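Local coordinates for lambda phage protein with carbohydrate-binding module (Shewanella oneidensis, PDB 2A5Z), which is of unknown function but has a jelly-roll fold with a carbohydrate-binding module, which suggests sugar binding, and carries bound magnesium, at residues K125-F130 against S242-D247. Numbering follows the deposited sequence.
Sequences KTPSAF and SLISID. With MG (magnesium ion), chain F.
Lys125 and Ser245 form an antiparallel hydrogen-bonded pair where strands 119-125 and 245-254 meet in the jelly-roll sheet. Lys125 N reaches Ser245 O at 3.0 Å, while Ser245 N returns a bond of 3.0 Å to Lys125 O. Both side chains lie on one face, their CB atoms 4.2 Å apart. With CG of Lys125 anti to the backbone N (chi1 -171°) and the rest of the chain extended, the ammonium is carried away to a salt bridge with Glu84. Beyond the pair, Pro127 has no N-H to carry the pairing on, and meets the other segment by packing. Its CB rests 3.6 Å from both Ser242 CB and Leu243 O, and its CD meets CG1 of the buried Ile244 at 3.7 Å, the two side chains crossing at a slant. Ile244 CG2 also lies against Lys125 O. Farther out, a water bound by Ser128 OG reaches Ser242 OG weakly, and a second accepts from Ser242 N and donates only weakly to Ala129 O. Asp247, two residues after the Lys125-Ser245 pair, binds magnesium through O and OD1, with Asp54, Phe88 and Gly89. Two backbone bonds thus fix the register at the end of strand 119-125, and proline packing extends the contact without further direct hydrogen bonds, its water links weak in part.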
# COMPACT_ATOMS: atom_id res chain seq x y z
N LYS C 125 -20.14 -4.68 12.47
CA LYS C 125 -20.99 -5.68 13.09
C LYS C 125 -20.84 -5.65 14.60
O LYS C 125 -19.71 -5.71 15.12
CB LYS C 125 -20.66 -7.09 12.57
CG LYS C 125 -21.66 -8.17 13.01
CD LYS C 125 -21.33 -9.55 12.45
CE LYS C 125 -22.45 -10.54 12.80
NZ LYS C 125 -22.16 -11.94 12.37
N THR C 126 -21.96 -5.56 15.30
CA THR C 126 -21.95 -5.65 16.75
C THR C 126 -21.46 -7.03 17.20
O THR C 126 -21.65 -8.02 16.49
CB THR C 126 -23.32 -5.31 17.36
OG1 THR C 126 -24.34 -6.07 16.70
CG2 THR C 126 -23.60 -3.82 17.19
N PRO C 127 -20.79 -7.10 18.37
CA PRO C 127 -20.34 -8.39 18.91
C PRO C 127 -21.52 -9.30 19.27
O PRO C 127 -22.66 -8.84 19.31
CB PRO C 127 -19.56 -7.98 20.18
CG PRO C 127 -20.05 -6.63 20.54
CD PRO C 127 -20.43 -5.97 19.26
N SER C 128 -21.24 -10.58 19.53
CA SER C 128 -22.30 -11.53 19.88
C SER C 128 -22.84 -11.38 21.31
O SER C 128 -23.89 -11.94 21.66
CB SER C 128 -21.84 -12.97 19.61
OG SER C 128 -20.74 -13.29 20.45
N ALA C 129 -22.10 -10.64 22.14
CA ALA C 129 -22.56 -10.23 23.47
C ALA C 129 -22.09 -8.80 23.70
O ALA C 129 -20.92 -8.48 23.46
CB ALA C 129 -21.99 -11.15 24.56
N PHE C 130 -23.00 -7.94 24.16
CA PHE C 130 -22.62 -6.63 24.65
C PHE C 130 -21.95 -6.73 26.02
O PHE C 130 -22.17 -7.69 26.76
CB PHE C 130 -23.82 -5.67 24.68
CG PHE C 130 -24.36 -5.32 23.32
CD1 PHE C 130 -23.53 -4.78 22.33
CD2 PHE C 130 -25.71 -5.52 23.02
CE1 PHE C 130 -24.04 -4.46 21.07
CE2 PHE C 130 -26.22 -5.21 21.77
CZ PHE C 130 -25.39 -4.68 20.79
N SER C 242 -15.42 -9.55 23.10
CA SER C 242 -15.55 -9.14 21.70
C SER C 242 -15.85 -7.64 21.61
O SER C 242 -16.64 -7.11 22.40
CB SER C 242 -16.65 -9.92 20.99
OG SER C 242 -16.30 -11.28 20.80
N LEU C 243 -15.18 -6.98 20.67
CA LEU C 243 -15.46 -5.58 20.35
C LEU C 243 -16.20 -5.54 19.01
O LEU C 243 -16.65 -6.58 18.53
CB LEU C 243 -14.16 -4.75 20.33
CG LEU C 243 -13.31 -4.82 21.61
CD1 LEU C 243 -12.12 -3.87 21.55
CD2 LEU C 243 -14.14 -4.56 22.87
N ILE C 244 -16.31 -4.37 18.40
CA ILE C 244 -17.06 -4.27 17.16
C ILE C 244 -16.19 -4.69 15.95
O ILE C 244 -15.05 -4.26 15.83
CB ILE C 244 -17.74 -2.86 17.04
CG1 ILE C 244 -18.95 -2.82 18.01
CG2 ILE C 244 -18.14 -2.54 15.60
CD1 ILE C 244 -19.73 -1.50 18.06
N SER C 245 -16.73 -5.57 15.10
CA SER C 245 -16.03 -6.03 13.90
C SER C 245 -16.17 -5.01 12.78
O SER C 245 -17.17 -4.32 12.70
CB SER C 245 -16.59 -7.38 13.43
OG SER C 245 -16.52 -8.34 14.47
N ILE C 246 -15.16 -4.93 11.91
CA ILE C 246 -15.23 -3.99 10.77
C ILE C 246 -15.05 -4.69 9.41
O ILE C 246 -14.13 -5.50 9.22
CB ILE C 246 -14.28 -2.75 10.95
CG1 ILE C 246 -14.46 -1.74 9.79
CG2 ILE C 246 -12.82 -3.19 11.16
CD1 ILE C 246 -13.97 -0.33 10.09
N ASP C 247 -15.98 -4.37 8.51
CA ASP C 247 -16.00 -4.86 7.14
C ASP C 247 -15.32 -3.84 6.22
O ASP C 247 -14.47 -4.19 5.41
CB ASP C 247 -17.47 -5.07 6.72
CG ASP C 247 -17.64 -5.44 5.25
OD1 ASP C 247 -16.72 -6.03 4.65
OD2 ASP C 247 -18.72 -5.17 4.67
MG MG F . -14.64 -5.88 4.08
O HOH W 1 -19.25 -11.79 21.85
O HOH W 2 -18.12 -10.02 24.26